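Local structure of In2-1 family protein, glutathione transferase lambda3 (Populus trichocarpa, 4PQI) at residues I101-L104 with E105-E109; K121-A124 with E125-F128; K133-G136 with T137-A141. The protein binds glutathione and probably works as a monomeric thiol transferase of the plant Lambda class of glutathione transferases. All coordinates share one frame; numbering follows the deposited sequence.

Contact 1 (I101-L104 with E105-E109); sequences IKYL and ESNFE
The C-terminal end of helix 97-107, in the thioredoxin-like glutathione-binding half of the fold, is closed by Y103, L104 and F108. F108, the first residue after the helix to leave helical backbone angles, folds its ring back over the last turn. One face of that ring receives L104 in a CH-pi contact, CD2 standing 3.7 Å from the F108 ring centroid and almost on the ring normal. The F108 edge turns to Y103: CE2 of F108 lies 3.9 Å from CE2 of Y103, above the tyrosine face near its rim, and the planes stand at 81°, a T-shaped pair. Y103 reaches this place because its CG is anti to the backbone N (chi1 -179°), which carries the ring along the helix toward the C-terminus. There N107 also meets it, CG 3.7 Å from CE1 of Y103, the amide inclined 41° to the ring. E105 OE1 pairs with K54 in a salt bridge and accepts L113 N. The i to i-4 backbone bonds run to the end but bend, and the last, F108 N to L104 O (3.1 Å), is weak. With only an alanine's methyl at F108, the Y103 face and L104 CD2 would probably lose their aromatic partner and a gap would open between them. Ring contacts, more than hydrogen bonds, thus appear to fasten F108 to the last helical turn.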
loop_
_atom_site.group_PDB
_atom_site.type_symbol
_atom_site.label_atom_id
_atom_site.label_comp_id
_atom_site.label_asym_id
_atom_site.label_seq_id
_atom_site.Cartn_x
_atom_site.Cartn_y
_atom_site.Cartn_z
ATOM N N ILE A 101 -7.587 -3.503 4.268
ATOM C CA ILE A 101 -7.566 -4.262 3.014
ATOM C C ILE A 101 -8.201 -5.640 3.211
ATOM O O ILE A 101 -8.860 -6.195 2.318
ATOM C CB ILE A 101 -6.159 -4.337 2.373
ATOM C CG1 ILE A 101 -5.162 -5.116 3.236
ATOM C CG2 ILE A 101 -5.626 -2.912 2.107
ATOM C CD1 ILE A 101 -3.782 -5.240 2.576
ATOM N N LYS A 102 -8.047 -6.161 4.412
ATOM C CA LYS A 102 -8.710 -7.418 4.768
ATOM C C LYS A 102 -10.218 -7.268 4.792
ATOM O O LYS A 102 -10.947 -8.182 4.401
ATOM C CB LYS A 102 -8.221 -7.897 6.125
ATOM C CG LYS A 102 -6.964 -8.731 6.043
ATOM C CD LYS A 102 -6.264 -8.730 7.382
ATOM C CE LYS A 102 -5.116 -9.721 7.406
ATOM N NZ LYS A 102 -4.268 -9.523 8.625
ATOM N N TYR A 103 -10.674 -6.102 5.236
ATOM C CA TYR A 103 -12.107 -5.822 5.380
ATOM C C TYR A 103 -12.794 -5.602 4.024
ATOM O O TYR A 103 -13.924 -6.081 3.793
ATOM C CB TYR A 103 -12.279 -4.610 6.294
ATOM C CG TYR A 103 -13.706 -4.185 6.581
ATOM C CD1 TYR A 103 -14.660 -5.099 7.023
ATOM C CD2 TYR A 103 -14.082 -2.857 6.451
ATOM C CE1 TYR A 103 -15.963 -4.689 7.306
ATOM C CE2 TYR A 103 -15.364 -2.444 6.741
ATOM C CZ TYR A 103 -16.300 -3.358 7.164
ATOM O OH TYR A 103 -17.587 -2.923 7.436
ATOM N N LEU A 104 -12.116 -4.873 3.134
ATOM C CA LEU A 104 -12.580 -4.750 1.758
ATOM C C LEU A 104 -12.716 -6.137 1.139
ATOM O O LEU A 104 -13.741 -6.442 0.533
ATOM C CB LEU A 104 -11.647 -3.871 0.924
ATOM C CG LEU A 104 -11.606 -2.376 1.290
ATOM C CD1 LEU A 104 -10.988 -1.520 0.161
ATOM C CD2 LEU A 104 -13.002 -1.887 1.645
ATOM N N GLU A 105 -11.694 -6.976 1.303
ATOM C CA GLU A 105 -11.738 -8.340 0.757
ATOM C C GLU A 105 -12.817 -9.261 1.360
ATOM O O GLU A 105 -13.390 -10.093 0.647
ATOM C CB GLU A 105 -10.353 -9.002 0.811
ATOM C CG GLU A 105 -10.318 -10.509 0.447
ATOM C CD GLU A 105 -10.644 -10.819 -1.030
ATOM O OE1 GLU A 105 -10.613 -9.890 -1.877
ATOM O OE2 GLU A 105 -10.913 -12.006 -1.339
ATOM N N SER A 106 -13.094 -9.138 2.656
ATOM C CA SER A 106 -14.065 -10.033 3.293
ATOM C C SER A 106 -15.527 -9.576 3.150
ATOM O O SER A 106 -16.451 -10.398 3.182
ATOM C CB SER A 106 -13.738 -10.220 4.777
ATOM O OG SER A 106 -13.829 -8.976 5.457
ATOM N N ASN A 107 -15.737 -8.275 2.975
ATOM C CA ASN A 107 -17.075 -7.712 3.138
ATOM C C ASN A 107 -17.606 -6.845 1.996
ATOM O O ASN A 107 -18.705 -6.314 2.091
ATOM C CB ASN A 107 -17.138 -6.917 4.442
ATOM C CG ASN A 107 -17.183 -7.812 5.658
ATOM O OD1 ASN A 107 -16.212 -8.501 5.973
ATOM N ND2 ASN A 107 -18.314 -7.810 6.348
ATOM N N PHE A 108 -16.830 -6.695 0.928
ATOM C CA PHE A 108 -17.254 -5.864 -0.195
ATOM C C PHE A 108 -17.278 -6.683 -1.478
ATOM O O PHE A 108 -16.686 -7.772 -1.557
ATOM C CB PHE A 108 -16.329 -4.651 -0.362
ATOM C CG PHE A 108 -16.509 -3.589 0.692
ATOM C CD1 PHE A 108 -16.970 -2.324 0.348
ATOM C CD2 PHE A 108 -16.212 -3.848 2.028
ATOM C CE1 PHE A 108 -17.129 -1.340 1.313
ATOM C CE2 PHE A 108 -16.371 -2.866 3.005
ATOM C CZ PHE A 108 -16.828 -1.609 2.646
ATOM N N GLU A 109 -17.961 -6.164 -2.488
ATOM C CA GLU A 109 -18.017 -6.861 -3.771
ATOM C C GLU A 109 -16.703 -6.732 -4.526
ATOM O O GLU A 109 -15.866 -5.905 -4.185
ATOM C CB GLU A 109 -19.154 -6.313 -4.628
ATOM C CG GLU A 109 -20.501 -6.351 -3.943
ATOM C CD GLU A 109 -21.636 -5.991 -4.876
ATOM O OE1 GLU A 109 -22.674 -6.691 -4.846
ATOM O OE2 GLU A 109 -21.486 -5.005 -5.636
#

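Contact 2 (K121-A124 with E125-F128); sequences KEFA and EELF
F123 lays its ring beside L127, one helical turn on, and the leucine comes in over one face: CG lies above the plane toward the rim, while CD1 makes the nearest approach, 3.6 Å from CE2 of F123. A chi1 of -160° swings the F123 ring away from its own N and toward the following turn; L127 has its CG beside its own N, and the two side chains meet at a slant. E126 meets the same ring differently, its OE1 near the plane at the edge, 4.1 Å from CD1 of F123, with the carboxylate turned 66° from the ring. All this lies early in helix 118-139, the first long helix of the all-helical C-terminal half of the glutathione transferase fold. A160 of helix 151-160 touches both F123 and L127, and V178 of helix 177-197 touches A124, L127 and F128, so one flank of the helix is packed between neighbours. F128 sits over the backbone, CD2 3.1 Å from the carbonyl O of A124, the same oxygen that accepts F128 N at 2.9 Å in a straight bond of 168°. The other flank is polar. A water donates to K121 O at 2.9 Å and to E125 OE2 at 3.1 Å, tying the bent glutamate side chain back to a carbonyl that also takes E125 N. K121 NZ stays 6.5 Å from E125 OE2, too far for a salt bridge.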
loop_
_atom_site.group_PDB
_atom_site.type_symbol
_atom_site.label_atom_id
_atom_site.label_comp_id
_atom_site.label_asym_id
_atom_site.label_seq_id
_atom_site.Cartn_x
_atom_site.Cartn_y
_atom_site.Cartn_z
ATOM N N LYS A 121 -3.248 -19.362 2.173
ATOM C CA LYS A 121 -3.844 -18.576 3.256
ATOM C C LYS A 121 -2.907 -18.495 4.455
ATOM O O LYS A 121 -2.752 -17.433 5.060
ATOM C CB LYS A 121 -5.167 -19.197 3.715
ATOM C CG LYS A 121 -6.282 -19.220 2.677
ATOM C CD LYS A 121 -7.134 -17.958 2.715
ATOM C CE LYS A 121 -8.014 -17.897 3.961
ATOM N NZ LYS A 121 -8.935 -16.711 3.941
ATOM N N GLU A 122 -2.307 -19.625 4.822
ATOM C CA GLU A 122 -1.335 -19.621 5.911
ATOM C C GLU A 122 -0.073 -18.797 5.622
ATOM O O GLU A 122 0.403 -18.059 6.488
ATOM C CB GLU A 122 -0.961 -21.041 6.328
ATOM C CG GLU A 122 -1.931 -21.594 7.349
ATOM C CD GLU A 122 -2.316 -20.550 8.387
ATOM O OE1 GLU A 122 -1.429 -20.127 9.166
ATOM O OE2 GLU A 122 -3.497 -20.138 8.415
ATOM N N PHE A 123 0.486 -18.942 4.425
ATOM C CA PHE A 123 1.654 -18.152 4.054
ATOM C C PHE A 123 1.333 -16.669 4.041
ATOM O O PHE A 123 2.195 -15.839 4.341
ATOM C CB PHE A 123 2.163 -18.531 2.668
ATOM C CG PHE A 123 3.580 -18.127 2.422
ATOM C CD1 PHE A 123 4.568 -18.477 3.330
ATOM C CD2 PHE A 123 3.936 -17.421 1.284
ATOM C CE1 PHE A 123 5.885 -18.127 3.120
ATOM C CE2 PHE A 123 5.276 -17.074 1.062
ATOM C CZ PHE A 123 6.238 -17.422 1.979
ATOM N N ALA A 124 0.107 -16.335 3.641
ATOM C CA ALA A 124 -0.327 -14.938 3.603
ATOM C C ALA A 124 -0.259 -14.336 5.003
ATOM O O ALA A 124 0.153 -13.185 5.182
ATOM C CB ALA A 124 -1.743 -14.830 3.052
ATOM N N GLU A 125 -0.638 -15.130 6.003
ATOM C CA GLU A 125 -0.648 -14.636 7.370
ATOM C C GLU A 125 0.771 -14.418 7.873
ATOM O O GLU A 125 1.037 -13.459 8.608
ATOM C CB GLU A 125 -1.440 -15.569 8.286
ATOM C CG GLU A 125 -2.944 -15.523 8.019
ATOM C CD GLU A 125 -3.534 -14.116 8.162
ATOM O OE1 GLU A 125 -3.238 -13.436 9.170
ATOM O OE2 GLU A 125 -4.295 -13.683 7.266
ATOM N N GLU A 126 1.685 -15.291 7.458
ATOM C CA GLU A 126 3.078 -15.146 7.846
ATOM C C GLU A 126 3.632 -13.853 7.254
ATOM O O GLU A 126 4.306 -13.091 7.934
ATOM C CB GLU A 126 3.906 -16.322 7.346
ATOM C CG GLU A 126 3.509 -17.643 7.936
ATOM C CD GLU A 126 4.707 -18.490 8.259
ATOM O OE1 GLU A 126 5.169 -19.225 7.358
ATOM O OE2 GLU A 126 5.192 -18.406 9.409
ATOM N N LEU A 127 3.341 -13.621 5.979
ATOM C CA LEU A 127 3.806 -12.409 5.314
ATOM C C LEU A 127 3.189 -11.106 5.864
ATOM O O LEU A 127 3.895 -10.111 6.006
ATOM C CB LEU A 127 3.649 -12.531 3.801
ATOM C CG LEU A 127 4.746 -13.387 3.160
ATOM C CD1 LEU A 127 4.441 -13.661 1.725
ATOM C CD2 LEU A 127 6.123 -12.717 3.287
ATOM N N PHE A 128 1.896 -11.117 6.181
ATOM C CA PHE A 128 1.267 -9.988 6.884
ATOM C C PHE A 128 1.997 -9.669 8.202
ATOM O O PHE A 128 2.289 -8.510 8.513
ATOM C CB PHE A 128 -0.219 -10.281 7.160
ATOM C CG PHE A 128 -1.093 -10.181 5.938
ATOM C CD1 PHE A 128 -0.931 -9.131 5.033
ATOM C CD2 PHE A 128 -2.068 -11.127 5.686
ATOM C CE1 PHE A 128 -1.735 -9.025 3.901
ATOM C CE2 PHE A 128 -2.873 -11.031 4.550
ATOM C CZ PHE A 128 -2.700 -9.973 3.660
HETATM O O HOH W 1 -5.015 -15.610 5.013
#

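Contact 3 (K133-G136 with T137-A141); sequences KFNG and TVYTA
T137, with G136 and N135 close behind, has much of its surface buried at this last part of helix 118-139. The threonine hydroxyl turns back on its own helix: OG1 donates to K133 O at 2.8 Å, and T137 N donates to the same oxygen at 2.9 Å. The two donors come from opposite faces of the carbonyl plane, each tilted 30° from it, and together they grip K133 O. This follows from chi1 of -59°, which sets OG1 beside the backbone N and opposite the carbonyl carbon, with the methyl CG2 trans to N. G136 has no side chain; its part is its carbonyl, whose O takes the hydroxyl of T140 at 2.6 Å, OG1 lying in the carbonyl plane. Here OG1 of T140 sits between backbone N and carbonyl carbon, and CG2 is also near G136 O. N135 lies alongside Y139, both pointing the same way, with the amide almost upright against the ring, planes 85° apart. N135 O accepts Y139 N at 3.0 Å and lies near the plane of the tyrosine ring at its edge, 3.3 Å from CD2 of Y139. The tyrosine hydroxyl bonds to Y235. On the buried flank, V138 CG2 stands over one face of F134, 4.3 Å from the ring centroid, in a CH-pi contact; F154 meets the same ring edge-to-face. A153 of helix 151-160 and L189 of helix 177-197 both touch V138. Such threonine hydroxyl bonds to the carbonyl four residues back are common in helices; here they occur toward the end of the long helix 118-139, in the helical C-terminal domain of the glutathione transferase fold.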
loop_
_atom_site.group_PDB
_atom_site.type_symbol
_atom_site.label_atom_id
_atom_site.label_comp_id
_atom_site.label_asym_id
_atom_site.label_seq_id
_atom_site.Cartn_x
_atom_site.Cartn_y
_atom_site.Cartn_z
ATOM N N LYS A 133 8.060 -5.727 10.537
ATOM C CA LYS A 133 9.479 -6.078 10.667
ATOM C C LYS A 133 10.291 -5.727 9.407
ATOM O O LYS A 133 11.429 -5.252 9.511
ATOM C CB LYS A 133 9.694 -7.543 11.052
ATOM C CG LYS A 133 11.181 -7.902 11.185
ATOM C CD LYS A 133 11.413 -9.264 11.826
ATOM C CE LYS A 133 12.903 -9.547 12.007
ATOM N NZ LYS A 133 13.543 -8.629 12.997
ATOM N N PHE A 134 9.714 -5.961 8.228
ATOM C CA PHE A 134 10.327 -5.507 6.976
ATOM C C PHE A 134 10.570 -3.989 6.992
ATOM O O PHE A 134 11.684 -3.520 6.725
ATOM C CB PHE A 134 9.472 -5.898 5.758
ATOM C CG PHE A 134 10.019 -5.374 4.442
ATOM C CD1 PHE A 134 11.031 -6.046 3.786
ATOM C CD2 PHE A 134 9.536 -4.198 3.889
ATOM C CE1 PHE A 134 11.561 -5.561 2.608
ATOM C CE2 PHE A 134 10.053 -3.716 2.707
ATOM C CZ PHE A 134 11.069 -4.399 2.065
ATOM N N ASN A 135 9.526 -3.223 7.304
ATOM C CA ASN A 135 9.659 -1.769 7.325
ATOM C C ASN A 135 10.638 -1.338 8.399
ATOM O O ASN A 135 11.459 -0.455 8.172
ATOM C CB ASN A 135 8.306 -1.083 7.541
ATOM C CG ASN A 135 7.418 -1.169 6.331
ATOM O OD1 ASN A 135 7.887 -1.434 5.221
ATOM N ND2 ASN A 135 6.123 -0.926 6.530
ATOM N N GLY A 136 10.551 -1.987 9.559
ATOM C CA GLY A 136 11.419 -1.686 10.680
ATOM C C GLY A 136 12.882 -1.868 10.332
ATOM O O GLY A 136 13.736 -1.067 10.716
ATOM N N THR A 137 13.170 -2.926 9.588
ATOM C CA THR A 137 14.542 -3.257 9.247
ATOM C C THR A 137 15.124 -2.272 8.226
ATOM O O THR A 137 16.193 -1.694 8.465
ATOM C CB THR A 137 14.657 -4.713 8.713
ATOM O OG1 THR A 137 14.174 -5.625 9.710
ATOM C CG2 THR A 137 16.096 -5.051 8.409
ATOM N N VAL A 138 14.429 -2.077 7.101
ATOM C CA VAL A 138 14.963 -1.236 6.023
ATOM C C VAL A 138 15.005 0.254 6.398
ATOM O O VAL A 138 15.996 0.936 6.141
ATOM C CB VAL A 138 14.217 -1.417 4.680
ATOM C CG1 VAL A 138 14.911 -0.611 3.575
ATOM C CG2 VAL A 138 14.167 -2.876 4.270
ATOM N N TYR A 139 13.940 0.752 7.022
ATOM C CA TYR A 139 13.872 2.173 7.358
ATOM C C TYR A 139 14.842 2.598 8.460
ATOM O O TYR A 139 15.068 3.789 8.671
ATOM C CB TYR A 139 12.433 2.605 7.669
ATOM C CG TYR A 139 11.598 2.809 6.420
ATOM C CD1 TYR A 139 11.601 4.029 5.755
ATOM C CD2 TYR A 139 10.818 1.781 5.896
ATOM C CE1 TYR A 139 10.840 4.225 4.617
ATOM C CE2 TYR A 139 10.058 1.967 4.740
ATOM C CZ TYR A 139 10.075 3.195 4.111
ATOM O OH TYR A 139 9.332 3.407 2.971
ATOM N N THR A 140 15.439 1.631 9.145
ATOM C CA THR A 140 16.467 1.936 10.135
ATOM C C THR A 140 17.865 1.594 9.621
ATOM O O THR A 140 18.823 1.558 10.391
ATOM C CB THR A 140 16.222 1.186 11.466
ATOM O OG1 THR A 140 16.180 -0.229 11.227
ATOM C CG2 THR A 140 14.906 1.619 12.089
ATOM N N ALA A 141 17.984 1.346 8.321
ATOM C CA ALA A 141 19.254 0.884 7.753
ATOM C C ALA A 141 20.042 1.976 7.011
ATOM O O ALA A 141 21.172 1.740 6.561
ATOM C CB ALA A 141 19.006 -0.298 6.834
#

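Overall arrangement
Contacts 2 and 3 share helix 118-139, their centres about 19 Å apart, while contact 1 belongs to the preceding helix 97-107. Contacts 1 and 2 nevertheless touch: K102 passes its chain to F128, a cation-pi pair linking the two halves of the fold, whereas contact 3 lies about 28 Å from contact 1, centre to centre. All three are partly buried. Contact 1 relies on aromatic rings at a helix end, contact 2, inside a helix, has an apolar flank toward neighbouring helices and an acidic, hydrated one, and contact 3 adds threonine hydroxyls toward the C-terminal end of helix 118-139. Helix 177-197 touches all three, helix 151-160 contacts 2 and 3, and helix 42-54 contact 1.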